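Kallistatin (Homo sapiens, PDB 6F4V) inhibits tissue kallikrein as a serpin, forming a stable equimolar complex with the enzyme and being cleaved at its reactive site. Local coordinates at residues N28-P33 and F275-S280; G146-L151 and A332-F337; L270-F275 and L322-A327. All blocks are in the same frame, centred on the assembly; numbering follows the deposited sequence. Where two conformers were deposited one is given.

Interaction 1: residues N28-P33 and F275-S280; sequences NIFFSP and FSISGS. With EDO (1,2-ethanediol), chain E.
In the serpin core, the short strand 29-31 of sheet B crosses strand 275-280 of sheet A; Phe30 and the preceding Asn28 meet Ile277 and Gly279. The axes come within 5.0 Å at an angle of 71°, so the two strands pack across each other. Ile277 carries the middle. Its CD1 reaches Phe30 CB at 3.9 Å and also lies against the carbonyl of Ile29. Ile277 CG1 sits between the backbone N and the carbonyl carbon (chi1 60°). This leaves Ile277 CG2 beside the backbone N, 3.5 Å from Asn28 ND2. Farther on, Phe30 O meets Gly279 CA at 3.4 Å in a CA-H...O contact.

Water 1 accepts from Asn28 ND2 and from Ser278 N, the latter at 3.0 Å, and links the two segments. Asn28 N donates to O1 of an ethanediol, probably from the crystallisation liquor, at 2.9 Å. Asn28 OD1 bonds to backbone of the other protein chain, whose strand pairs antiparallel with residues 29-31. The direct contact is thus mostly apolar. Phe30 O is buried with only the weak C-H donor of Gly279 across the contact, while the water carries the polar link at Asn28.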
ATOM      1  N   ASN A  28       3.350  13.951  -5.214  1.00 26.20           N
ATOM      2  CA  ASN A  28       2.356  13.064  -4.573  1.00 24.71           C
ATOM      3  C   ASN A  28       2.880  11.620  -4.595  1.00 24.20           C
ATOM      4  O   ASN A  28       3.468  11.147  -5.597  1.00 23.72           O
ATOM      5  CB  ASN A  28       1.007  13.092  -5.283  1.00 24.66           C
ATOM      6  CG  ASN A  28       0.328  14.453  -5.238  1.00 25.17           C
ATOM      7  OD1 ASN A  28       0.646  15.280  -4.418  1.00 25.13           O
ATOM      8  ND2 ASN A  28      -0.667  14.648  -6.103  1.00 25.53           N
ATOM      9  N   ILE A  29       2.679  10.937  -3.475  1.00 23.42           N
ATOM     10  CA  ILE A  29       3.056   9.537  -3.319  1.00 23.15           C
ATOM     11  C   ILE A  29       1.838   8.788  -2.796  1.00 22.38           C
ATOM     12  O   ILE A  29       1.159   9.264  -1.895  1.00 22.51           O
ATOM     13  CB  ILE A  29       4.221   9.362  -2.323  1.00 23.50           C
ATOM     14  CG1 ILE A  29       5.492  10.058  -2.854  1.00 24.36           C
ATOM     15  CG2 ILE A  29       4.483   7.900  -1.987  1.00 22.36           C
ATOM     16  CD1 ILE A  29       6.558  10.244  -1.788  1.00 25.08           C
ATOM     17  N   PHE A  30       1.571   7.616  -3.362  1.00 21.96           N
ATOM     18  CA  PHE A  30       0.544   6.758  -2.786  1.00 21.63           C
ATOM     19  C   PHE A  30       0.741   5.328  -3.193  1.00 20.97           C
ATOM     20  O   PHE A  30       0.778   5.022  -4.365  1.00 21.98           O
ATOM     21  CB  PHE A  30      -0.905   7.230  -3.118  1.00 21.64           C
ATOM     22  CG  PHE A  30      -1.927   6.605  -2.223  1.00 21.38           C
ATOM     23  CD1 PHE A  30      -1.976   6.943  -0.856  1.00 21.44           C
ATOM     24  CD2 PHE A  30      -2.789   5.638  -2.701  1.00 21.61           C
ATOM     25  CE1 PHE A  30      -2.897   6.328  -0.015  1.00 21.72           C
ATOM     26  CE2 PHE A  30      -3.685   5.002  -1.842  1.00 21.01           C
ATOM     27  CZ  PHE A  30      -3.739   5.361  -0.508  1.00 21.18           C
ATOM     28  N   PHE A  31       0.859   4.440  -2.206  1.00 20.60           N
ATOM     29  CA  PHE A  31       0.993   3.021  -2.498  1.00 20.81           C
ATOM     30  C   PHE A  31       0.440   2.176  -1.378  1.00 20.32           C
ATOM     31  O   PHE A  31       0.192   2.668  -0.290  1.00 19.88           O
ATOM     32  CB  PHE A  31       2.470   2.654  -2.771  1.00 21.61           C
ATOM     33  CG  PHE A  31       3.354   2.710  -1.565  1.00 22.25           C
ATOM     34  CD1 PHE A  31       3.775   3.919  -1.060  1.00 24.15           C
ATOM     35  CD2 PHE A  31       3.785   1.559  -0.960  1.00 23.66           C
ATOM     36  CE1 PHE A  31       4.580   3.993   0.063  1.00 24.28           C
ATOM     37  CE2 PHE A  31       4.633   1.628   0.145  1.00 24.55           C
ATOM     38  CZ  PHE A  31       4.955   2.853   0.684  1.00 23.61           C
ATOM     39  N   SER A  32       0.223   0.900  -1.673  1.00 19.98           N
ATOM     40  CA  SER A  32      -0.072  -0.080  -0.657  1.00 19.80           C
ATOM     41  C   SER A  32       1.129  -0.972  -0.329  1.00 18.96           C
ATOM     42  O   SER A  32       1.442  -1.874  -1.090  1.00 19.78           O
ATOM     43  CB  SER A  32      -1.219  -0.974  -1.059  1.00 19.72           C
ATOM     44  OG  SER A  32      -1.432  -1.927  -0.038  1.00 19.09           O
ATOM     45  N   PRO A  33       1.748  -0.754   0.835  1.00 19.75           N
ATOM     46  CA  PRO A  33       2.877  -1.629   1.201  1.00 20.76           C
ATOM     47  C   PRO A  33       2.427  -3.068   1.388  1.00 20.41           C
ATOM     48  O   PRO A  33       3.137  -3.985   0.969  1.00 19.66           O
ATOM     49  CB  PRO A  33       3.384  -1.059   2.524  1.00 21.36           C
ATOM     50  CG  PRO A  33       2.534   0.097   2.883  1.00 21.67           C
ATOM     51  CD  PRO A  33       1.536   0.337   1.804  1.00 20.70           C
ATOM     52  N   PHE A 275     -10.341  15.206  -1.837  1.00 29.02           N
ATOM     53  CA  PHE A 275      -9.310  15.055  -2.869  1.00 28.88           C
ATOM     54  C   PHE A 275      -9.087  13.621  -3.270  1.00 28.46           C
ATOM     55  O   PHE A 275      -9.478  12.668  -2.567  1.00 26.17           O
ATOM     56  CB  PHE A 275      -7.943  15.620  -2.371  1.00 28.68           C
ATOM     57  CG  PHE A 275      -7.278  14.769  -1.338  1.00 27.93           C
ATOM     58  CD1 PHE A 275      -7.649  14.858  -0.017  1.00 28.11           C
ATOM     59  CD2 PHE A 275      -6.312  13.824  -1.688  1.00 28.14           C
ATOM     60  CE1 PHE A 275      -7.076  14.057   0.960  1.00 28.46           C
ATOM     61  CE2 PHE A 275      -5.732  13.018  -0.714  1.00 28.08           C
ATOM     62  CZ  PHE A 275      -6.134  13.110   0.614  1.00 27.61           C
ATOM     63  N   SER A 276      -8.383  13.519  -4.389  1.00 29.55           N
ATOM     64  CA  SER A 276      -7.912  12.255  -4.908  0.50 29.51           C
ATOM     65  C   SER A 276      -6.476  12.388  -5.341  1.00 29.69           C
ATOM     66  O   SER A 276      -6.107  13.400  -5.943  1.00 29.95           O
ATOM     67  CB  SER A 276      -8.741  11.772  -6.102  0.50 30.51           C
ATOM     68  OG  SER A 276      -8.472  10.392  -6.297  0.50 30.53           O
ATOM     69  N   ILE A 277      -5.668  11.369  -4.995  1.00 27.82           N
ATOM     70  CA  ILE A 277      -4.308  11.217  -5.527  1.00 27.34           C
ATOM     71  C   ILE A 277      -4.078   9.763  -5.925  1.00 26.36           C
ATOM     72  O   ILE A 277      -4.836   8.833  -5.533  1.00 26.01           O
ATOM     73  CB  ILE A 277      -3.178  11.649  -4.547  1.00 27.97           C
ATOM     74  CG1 ILE A 277      -3.182  10.837  -3.243  1.00 28.45           C
ATOM     75  CG2 ILE A 277      -3.244  13.138  -4.255  1.00 29.20           C
ATOM     76  CD1 ILE A 277      -1.896  10.975  -2.436  1.00 28.70           C
ATOM     77  N   SER A 278      -3.017   9.552  -6.680  1.00 26.35           N
ATOM     78  CA  SER A 278      -2.658   8.223  -7.081  1.00 27.51           C
ATOM     79  C   SER A 278      -1.159   8.102  -7.186  1.00 27.46           C
ATOM     80  O   SER A 278      -0.451   9.126  -7.222  1.00 27.56           O
ATOM     81  CB  SER A 278      -3.353   7.898  -8.395  1.00 29.39           C
ATOM     82  OG  SER A 278      -2.893   8.742  -9.403  1.00 33.46           O
ATOM     83  N   GLY A 279      -0.705   6.852  -7.239  1.00 26.06           N
ATOM     84  CA  GLY A 279       0.686   6.512  -7.461  1.00 25.17           C
ATOM     85  C   GLY A 279       0.835   5.410  -8.468  1.00 25.15           C
ATOM     86  O   GLY A 279      -0.022   4.552  -8.580  1.00 24.99           O
ATOM     87  N   SER A 280       1.973   5.396  -9.168  1.00 25.63           N
ATOM     88  CA  SER A 280       2.224   4.424 -10.210  1.00 26.62           C
ATOM     89  C   SER A 280       3.715   4.165 -10.238  1.00 26.62           C
ATOM     90  O   SER A 280       4.478   5.094 -10.448  1.00 25.88           O
ATOM     91  CB  SER A 280       1.750   4.926 -11.580  1.00 29.10           C
ATOM     92  OG  SER A 280       1.949   3.891 -12.536  1.00 31.04           O
TER
HETATM   93  C1  EDO E 402       2.042  16.593  -7.404  1.00 40.82           C
HETATM   94  O1  EDO E 402       2.687  15.360  -7.712  1.00 35.13           O
HETATM   95  C2  EDO E 402       2.590  17.666  -8.340  1.00 44.39           C
HETATM   96  O2  EDO E 402       3.781  18.170  -7.755  1.00 44.47           O
HETATM   97  O   HOH W   1      -1.765  12.106  -7.742  1.00 31.83           O

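Interaction 2: residues G146-L151 and A332-F337; sequences GKIVDL and AAATSF
Ile148 and Leu151, in the loop after helix 129-143, pack onto strand 328-340, which lies between strands 159-172 and 312-324 of sheet A. This is the place of the inserted reactive loop in a cleaved serpin. Here the loop after the helix covers one face of that strand, with Ala332, Ala334 and Ser336 directed at it.

The tight part is apolar. Ile148 lays CD1 on Ala332 O at 3.7 Å and CG1 near Ala333 N. Its CG2 lies anti to the backbone N (CG1 has chi1 -52°) and meets Ala334 CB at 4.1 Å. Leu151 comes down farther along the strand. Its CD2 touches Ala334 CB at 3.7 Å and Ser336 CB at 3.9 Å, while CD1 lies on Ala334 O at 3.6 Å. The small methyls of the alanines let both branched side chains come close to the strand backbone. Val140 of helix 129-143 also touches Ile148, Leu151 and Ala334. Replacing Ile148 by an alanine is likely to open a gap over Ala332 and Ala334 and leave their methyl groups less covered.

The other side of the loop is looser. Lys147 offers only CB, 3.7 Å from Ala332 CB. Its chain then bends at chi2 and chi3 and leads away from the strand. Asp150, at the crest of the loop, is exposed. Its carbonyl and that of Val149 are met by Lys319 NZ, weakly at Asp150.

Back in the buried part, Ser336 meets Leu151 through CB, and its OG is hydrogen-bonded to Phe317 N.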
ATOM      1  N   GLY A 146     -13.253  -0.483 -10.159  1.00 31.46           N
ATOM      2  CA  GLY A 146     -12.919   0.478 -11.180  1.00 31.92           C
ATOM      3  C   GLY A 146     -11.740   1.389 -10.937  1.00 31.60           C
ATOM      4  O   GLY A 146     -11.379   2.162 -11.821  1.00 30.89           O
ATOM      5  N   LYS A 147     -11.127   1.312  -9.749  1.00 31.25           N
ATOM      6  CA  LYS A 147     -10.089   2.253  -9.368  1.00 29.84           C
ATOM      7  C   LYS A 147      -8.714   2.003  -9.978  1.00 28.87           C
ATOM      8  O   LYS A 147      -8.010   2.947 -10.305  1.00 27.83           O
ATOM      9  CB  LYS A 147      -9.955   2.295  -7.841  1.00 30.55           C
ATOM     10  CG  LYS A 147     -11.219   2.740  -7.108  1.00 31.77           C
ATOM     11  CD  LYS A 147     -11.862   4.001  -7.673  1.00 33.60           C
ATOM     12  CE  LYS A 147     -10.917   5.168  -7.616  1.00 34.59           C
ATOM     13  NZ  LYS A 147     -11.553   6.436  -8.047  1.00 35.25           N
ATOM     14  N   ILE A 148      -8.305   0.748 -10.079  1.00 28.37           N
ATOM     15  CA  ILE A 148      -6.999   0.421 -10.669  1.00 28.25           C
ATOM     16  C   ILE A 148      -7.171  -0.079 -12.099  1.00 29.44           C
ATOM     17  O   ILE A 148      -7.552  -1.223 -12.330  1.00 30.62           O
ATOM     18  CB  ILE A 148      -6.197  -0.594  -9.836  1.00 26.43           C
ATOM     19  CG1 ILE A 148      -6.105  -0.146  -8.376  1.00 25.95           C
ATOM     20  CG2 ILE A 148      -4.829  -0.779 -10.485  1.00 26.49           C
ATOM     21  CD1 ILE A 148      -5.507   1.228  -8.137  1.00 26.00           C
ATOM     22  N   VAL A 149      -6.848   0.813 -13.026  1.00 32.55           N
ATOM     23  CA  VAL A 149      -6.980   0.631 -14.474  1.00 35.96           C
ATOM     24  C   VAL A 149      -5.559   0.507 -15.072  1.00 35.25           C
ATOM     25  O   VAL A 149      -4.627   1.221 -14.667  1.00 37.45           O
ATOM     26  CB  VAL A 149      -7.709   1.872 -15.089  1.00 38.15           C
ATOM     27  CG1 VAL A 149      -8.102   1.642 -16.551  1.00 40.83           C
ATOM     28  CG2 VAL A 149      -8.990   2.187 -14.305  1.00 38.61           C
ATOM     29  N   ASP A 150      -5.411  -0.395 -16.025  1.00 36.11           N
ATOM     30  CA  ASP A 150      -4.176  -0.594 -16.769  1.00 36.89           C
ATOM     31  C   ASP A 150      -2.974  -0.901 -15.856  1.00 34.67           C
ATOM     32  O   ASP A 150      -1.892  -0.326 -15.997  1.00 35.12           O
ATOM     33  CB  ASP A 150      -3.920   0.588 -17.734  1.00 39.26           C
ATOM     34  CG  ASP A 150      -5.092   0.813 -18.738  1.00 43.36           C
ATOM     35  OD1 ASP A 150      -5.795  -0.165 -19.133  1.00 44.31           O
ATOM     36  OD2 ASP A 150      -5.309   1.989 -19.128  1.00 46.04           O
ATOM     37  N   LEU A 151      -3.174  -1.807 -14.903  1.00 32.92           N
ATOM     38  CA  LEU A 151      -2.093  -2.178 -13.995  1.00 31.64           C
ATOM     39  C   LEU A 151      -0.855  -2.613 -14.786  1.00 32.17           C
ATOM     40  O   LEU A 151       0.250  -2.097 -14.578  1.00 30.66           O
ATOM     41  CB  LEU A 151      -2.501  -3.301 -13.051  1.00 29.98           C
ATOM     42  CG  LEU A 151      -1.366  -3.858 -12.177  1.00 29.12           C
ATOM     43  CD1 LEU A 151      -0.766  -2.762 -11.292  1.00 28.82           C
ATOM     44  CD2 LEU A 151      -1.812  -5.054 -11.370  1.00 29.35           C
ATOM     45  N   ALA A 332      -7.430   1.955  -3.118  1.00 22.60           N
ATOM     46  CA  ALA A 332      -7.233   0.749  -3.830  1.00 23.13           C
ATOM     47  C   ALA A 332      -5.800   0.657  -4.325  1.00 22.72           C
ATOM     48  O   ALA A 332      -5.115   1.663  -4.488  1.00 22.19           O
ATOM     49  CB  ALA A 332      -8.216   0.636  -4.991  1.00 24.04           C
ATOM     50  N   ALA A 333      -5.358  -0.573  -4.540  1.00 22.19           N
ATOM     51  CA  ALA A 333      -4.033  -0.809  -5.094  1.00 21.50           C
ATOM     52  C   ALA A 333      -3.931  -2.193  -5.666  1.00 21.31           C
ATOM     53  O   ALA A 333      -4.709  -3.095  -5.343  1.00 21.34           O
ATOM     54  CB  ALA A 333      -2.950  -0.585  -4.047  1.00 21.14           C
ATOM     55  N   ALA A 334      -2.956  -2.364  -6.544  1.00 21.81           N
ATOM     56  CA  ALA A 334      -2.628  -3.668  -7.051  1.00 21.81           C
ATOM     57  C   ALA A 334      -1.169  -3.757  -7.445  1.00 22.20           C
ATOM     58  O   ALA A 334      -0.538  -2.749  -7.726  1.00 22.05           O
ATOM     59  CB  ALA A 334      -3.525  -3.982  -8.235  1.00 22.38           C
ATOM     60  N   THR A 335      -0.660  -4.986  -7.465  1.00 22.38           N
ATOM     61  CA  THR A 335       0.738  -5.272  -7.789  1.00 22.69           C
ATOM     62  C   THR A 335       0.763  -6.418  -8.766  1.00 23.52           C
ATOM     63  O   THR A 335       0.052  -7.401  -8.575  1.00 24.27           O
ATOM     64  CB  THR A 335       1.502  -5.713  -6.511  1.00 22.55           C
ATOM     65  OG1 THR A 335       1.407  -4.689  -5.527  1.00 21.37           O
ATOM     66  CG2 THR A 335       2.968  -6.009  -6.799  1.00 22.19           C
ATOM     67  N   SER A 336       1.566  -6.283  -9.818  1.00 24.09           N
ATOM     68  CA  SER A 336       1.824  -7.365 -10.754  1.00 24.74           C
ATOM     69  C   SER A 336       3.293  -7.795 -10.695  1.00 24.83           C
ATOM     70  O   SER A 336       4.178  -6.995 -10.347  1.00 25.09           O
ATOM     71  CB  SER A 336       1.482  -6.935 -12.174  1.00 25.29           C
ATOM     72  OG  SER A 336       2.406  -5.996 -12.662  1.00 25.53           O
ATOM     73  N   PHE A 337       3.537  -9.044 -11.069  1.00 25.00           N
ATOM     74  CA  PHE A 337       4.895  -9.548 -11.256  1.00 25.52           C
ATOM     75  C   PHE A 337       4.895 -10.565 -12.389  1.00 26.92           C
ATOM     76  O   PHE A 337       4.268 -11.605 -12.259  1.00 25.89           O
ATOM     77  CB  PHE A 337       5.426 -10.201  -9.989  1.00 26.25           C
ATOM     78  CG  PHE A 337       6.905 -10.419 -10.012  1.00 27.94           C
ATOM     79  CD1 PHE A 337       7.478 -11.510 -10.654  1.00 29.79           C
ATOM     80  CD2 PHE A 337       7.732  -9.498  -9.441  1.00 28.72           C
ATOM     81  CE1 PHE A 337       8.871 -11.648 -10.670  1.00 30.55           C
ATOM     82  CE2 PHE A 337       9.101  -9.647  -9.455  1.00 30.13           C
ATOM     83  CZ  PHE A 337       9.669 -10.709 -10.076  1.00 29.91           C
TER

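Interaction 3: residues L270-F275 and L322-A327; sequences LHLPKF and LDVDEA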
ATOM      1  N   LEU A 270     -11.403  21.346  12.255  1.00 31.46           N
ATOM      2  CA  LEU A 270     -10.631  20.542  11.296  1.00 29.91           C
ATOM      3  C   LEU A 270     -11.003  20.928   9.881  1.00 29.08           C
ATOM      4  O   LEU A 270     -12.164  20.828   9.500  1.00 29.98           O
ATOM      5  CB  LEU A 270     -10.928  19.049  11.512  1.00 29.31           C
ATOM      6  CG  LEU A 270     -10.332  18.066  10.509  1.00 28.77           C
ATOM      7  CD1 LEU A 270      -8.820  18.206  10.448  1.00 28.82           C
ATOM      8  CD2 LEU A 270     -10.712  16.659  10.903  1.00 28.59           C
ATOM      9  N   HIS A 271     -10.027  21.381   9.119  1.00 29.06           N
ATOM     10  CA  HIS A 271     -10.193  21.665   7.707  1.00 29.67           C
ATOM     11  C   HIS A 271      -9.368  20.641   6.976  1.00 28.49           C
ATOM     12  O   HIS A 271      -8.152  20.594   7.171  1.00 26.83           O
ATOM     13  CB  HIS A 271      -9.667  23.063   7.359  1.00 31.15           C
ATOM     14  CG  HIS A 271     -10.259  24.159   8.188  1.00 33.54           C
ATOM     15  ND1 HIS A 271     -11.139  25.093   7.677  1.00 36.49           N
ATOM     16  CD2 HIS A 271     -10.086  24.480   9.493  1.00 34.60           C
ATOM     17  CE1 HIS A 271     -11.489  25.935   8.639  1.00 36.78           C
ATOM     18  NE2 HIS A 271     -10.851  25.590   9.746  1.00 35.62           N
ATOM     19  N   LEU A 272     -10.009  19.837   6.135  1.00 27.55           N
ATOM     20  CA  LEU A 272      -9.347  18.717   5.480  1.00 27.63           C
ATOM     21  C   LEU A 272      -9.824  18.681   4.055  1.00 28.07           C
ATOM     22  O   LEU A 272     -11.032  18.748   3.831  1.00 28.69           O
ATOM     23  CB  LEU A 272      -9.665  17.419   6.198  1.00 27.96           C
ATOM     24  CG  LEU A 272      -9.007  16.117   5.682  1.00 28.66           C
ATOM     25  CD1 LEU A 272      -7.503  16.120   5.940  1.00 28.64           C
ATOM     26  CD2 LEU A 272      -9.663  14.903   6.341  1.00 28.60           C
ATOM     27  N   PRO A 273      -8.906  18.609   3.078  1.00 28.00           N
ATOM     28  CA  PRO A 273      -9.426  18.647   1.727  1.00 28.39           C
ATOM     29  C   PRO A 273     -10.162  17.391   1.336  1.00 28.27           C
ATOM     30  O   PRO A 273      -9.859  16.292   1.832  1.00 25.96           O
ATOM     31  CB  PRO A 273      -8.184  18.836   0.840  1.00 29.43           C
ATOM     32  CG  PRO A 273      -7.039  19.063   1.765  1.00 29.83           C
ATOM     33  CD  PRO A 273      -7.434  18.588   3.111  1.00 28.81           C
ATOM     34  N   LYS A 274     -11.126  17.588   0.453  1.00 28.41           N
ATOM     35  CA  LYS A 274     -11.725  16.524  -0.325  1.00 29.60           C
ATOM     36  C   LYS A 274     -10.832  16.404  -1.549  1.00 30.07           C
ATOM     37  O   LYS A 274     -10.595  17.401  -2.236  1.00 31.28           O
ATOM     38  CB  LYS A 274     -13.143  16.908  -0.747  1.00 30.93           C
ATOM     39  CG  LYS A 274     -13.822  15.898  -1.658  1.00 32.59           C
ATOM     40  CD  LYS A 274     -15.230  16.357  -2.008  1.00 34.49           C
ATOM     41  CE  LYS A 274     -15.877  15.411  -3.009  1.00 36.89           C
ATOM     42  NZ  LYS A 274     -17.252  15.869  -3.340  0.69 37.68           N
ATOM     43  N   PHE A 275     -10.341  15.206  -1.837  1.00 29.02           N
ATOM     44  CA  PHE A 275      -9.310  15.055  -2.869  1.00 28.88           C
ATOM     45  C   PHE A 275      -9.087  13.621  -3.270  1.00 28.46           C
ATOM     46  O   PHE A 275      -9.478  12.668  -2.567  1.00 26.17           O
ATOM     47  CB  PHE A 275      -7.943  15.620  -2.371  1.00 28.68           C
ATOM     48  CG  PHE A 275      -7.278  14.769  -1.338  1.00 27.93           C
ATOM     49  CD1 PHE A 275      -7.649  14.858  -0.017  1.00 28.11           C
ATOM     50  CD2 PHE A 275      -6.312  13.824  -1.688  1.00 28.14           C
ATOM     51  CE1 PHE A 275      -7.076  14.057   0.960  1.00 28.46           C
ATOM     52  CE2 PHE A 275      -5.732  13.018  -0.714  1.00 28.08           C
ATOM     53  CZ  PHE A 275      -6.134  13.110   0.614  1.00 27.61           C
ATOM     54  N   LEU A 322      -6.162   6.969  -3.902  1.00 23.77           N
ATOM     55  CA  LEU A 322      -6.764   7.453  -2.648  1.00 24.29           C
ATOM     56  C   LEU A 322      -7.843   8.470  -2.982  1.00 24.76           C
ATOM     57  O   LEU A 322      -7.573   9.403  -3.749  1.00 24.14           O
ATOM     58  CB  LEU A 322      -5.707   8.183  -1.806  1.00 24.57           C
ATOM     59  CG  LEU A 322      -6.156   8.778  -0.451  1.00 23.84           C
ATOM     60  CD1 LEU A 322      -6.739   7.698   0.438  1.00 23.48           C
ATOM     61  CD2 LEU A 322      -5.007   9.478   0.248  1.00 24.10           C
ATOM     62  N   ASP A 323      -9.011   8.299  -2.363  1.00 25.48           N
ATOM     63  CA  ASP A 323     -10.160   9.201  -2.514  0.54 25.76           C
ATOM     64  C   ASP A 323     -10.721   9.495  -1.125  1.00 25.28           C
ATOM     65  O   ASP A 323     -11.238   8.593  -0.449  1.00 24.71           O
ATOM     66  CB  ASP A 323     -11.235   8.547  -3.414  0.54 26.88           C
ATOM     67  CG  ASP A 323     -12.356   9.497  -3.791  0.54 28.42           C
ATOM     68  OD1 ASP A 323     -12.574  10.501  -3.097  0.54 29.54           O
ATOM     69  OD2 ASP A 323     -13.061   9.226  -4.779  0.54 30.61           O
ATOM     70  N   VAL A 324     -10.628  10.755  -0.717  1.00 24.02           N
ATOM     71  CA  VAL A 324     -11.081  11.222   0.572  1.00 24.53           C
ATOM     72  C   VAL A 324     -12.230  12.197   0.349  1.00 25.30           C
ATOM     73  O   VAL A 324     -12.110  13.174  -0.411  1.00 25.92           O
ATOM     74  CB  VAL A 324      -9.911  11.895   1.342  1.00 24.59           C
ATOM     75  CG1 VAL A 324     -10.403  12.693   2.541  1.00 24.84           C
ATOM     76  CG2 VAL A 324      -8.881  10.813   1.757  1.00 24.12           C
ATOM     77  N   ASP A 325     -13.344  11.935   1.016  1.00 25.76           N
ATOM     78  CA  ASP A 325     -14.473  12.868   0.978  1.00 26.72           C
ATOM     79  C   ASP A 325     -15.163  12.937   2.348  1.00 26.90           C
ATOM     80  O   ASP A 325     -14.625  12.490   3.361  1.00 24.74           O
ATOM     81  CB  ASP A 325     -15.439  12.480  -0.144  1.00 27.64           C
ATOM     82  CG  ASP A 325     -16.158  11.170   0.123  1.00 28.84           C
ATOM     83  OD1 ASP A 325     -16.178  10.635   1.268  1.00 27.52           O
ATOM     84  OD2 ASP A 325     -16.713  10.632  -0.844  1.00 31.15           O
ATOM     85  N   GLU A 326     -16.359  13.532   2.372  1.00 26.82           N
ATOM     86  CA  GLU A 326     -17.012  13.857   3.612  1.00 26.69           C
ATOM     87  C   GLU A 326     -17.496  12.638   4.358  1.00 25.36           C
ATOM     88  O   GLU A 326     -17.627  12.698   5.558  1.00 26.13           O
ATOM     89  CB  GLU A 326     -18.222  14.797   3.361  1.00 27.92           C
ATOM     90  CG  GLU A 326     -17.824  16.165   2.849  1.00 28.54           C
ATOM     91  CD  GLU A 326     -17.774  16.277   1.347  1.00 29.62           C
ATOM     92  OE1 GLU A 326     -17.729  15.250   0.656  1.00 30.01           O
ATOM     93  OE2 GLU A 326     -17.795  17.419   0.852  1.00 32.75           O
ATOM     94  N   ALA A 327     -17.768  11.551   3.659  1.00 24.87           N
ATOM     95  CA  ALA A 327     -18.322  10.350   4.255  1.00 25.47           C
ATOM     96  C   ALA A 327     -17.242   9.324   4.693  1.00 24.39           C
ATOM     97  O   ALA A 327     -17.454   8.546   5.630  1.00 24.17           O
ATOM     98  CB  ALA A 327     -19.257   9.668   3.259  1.00 26.59           C
TER
HETATM   99  O   HOH W   2     -18.485  18.229  -1.558  1.00 43.16           O
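Phe275 O is gripped from the neighbouring strand by two donors of unequal strength. Val324 N gives it a hydrogen bond of 2.9 Å that is almost straight, with an angle of 178° at the hydrogen. Asp323 CA adds a CA-H...O contact at 3.5 Å. The return bond runs from Phe275 N to Val324 O at 3.0 Å, in the carbonyl plane, and Lys274 CA supplies a C-H contact to the same oxygen. Phe275 and Val324 are therefore an antiparallel hydrogen-bonded pair.

Both side chains point to the same face of the sheet. Phe275 CG sits between the backbone N and the carbonyl carbon (chi1 72°), which swings the ring beside Val324 and Leu322. CE1 of Phe275 lies 3.6 Å from Val324 CB, and its CE2 touches Leu322 CD2 at 3.7 Å. Val324 CG1 also rests on Pro273 O, which is buried with no polar partner.

Beside the pair, the exposed Lys274 runs fully extended past the partly exposed Asp325 and the buried Glu326. Lys274 NZ is 4.1 Å from Glu326 OE1, beyond a salt bridge. Water 2 accepts from Lys274 NZ and donates to Glu326 OE2 at 2.6 Å, so the charges are joined through it. Glu326 OE2 is also bonded to Thr182 OG1. After the strand, Asp325 OD1 accepts from Ala327 N, which lies above the carboxylate plane, in an Asx turn, and also from Gly328 N.

The contact lies at one end of sheet A, where strand 312-324 turns into 328-340, the strand of the inserted reactive loop. Strand 193-202 flanks 269-282 on the other side, pairing with Leu270, Leu272 and Lys274. Strand 328-340 flanks 312-324 in turn.

How the interactions relate
All three contacts are built on sheet A, where strands 269-282, 312-324 and 328-340 lie side by side. Strand 328-340, used by interaction 2 and next to strand 312-324 of interaction 3, is the inserted reactive loop. Interactions 1 and 3 share Phe275, and their centres are 14 Å apart. Ile277 O pairs with Leu322 N at 2.8 Å, and the Phe30 ring packs on Leu322. Interactions 1 and 2, with centres 12 Å apart, approach strand 328-340 from different faces: Ser32 CB meets Ala333 CB at 3.5 Å, while Ala332 and Ala334 face 146-151. Interactions 2 and 3 do not touch, with centres 22 Å apart. The glycan and sodium sites use other residues.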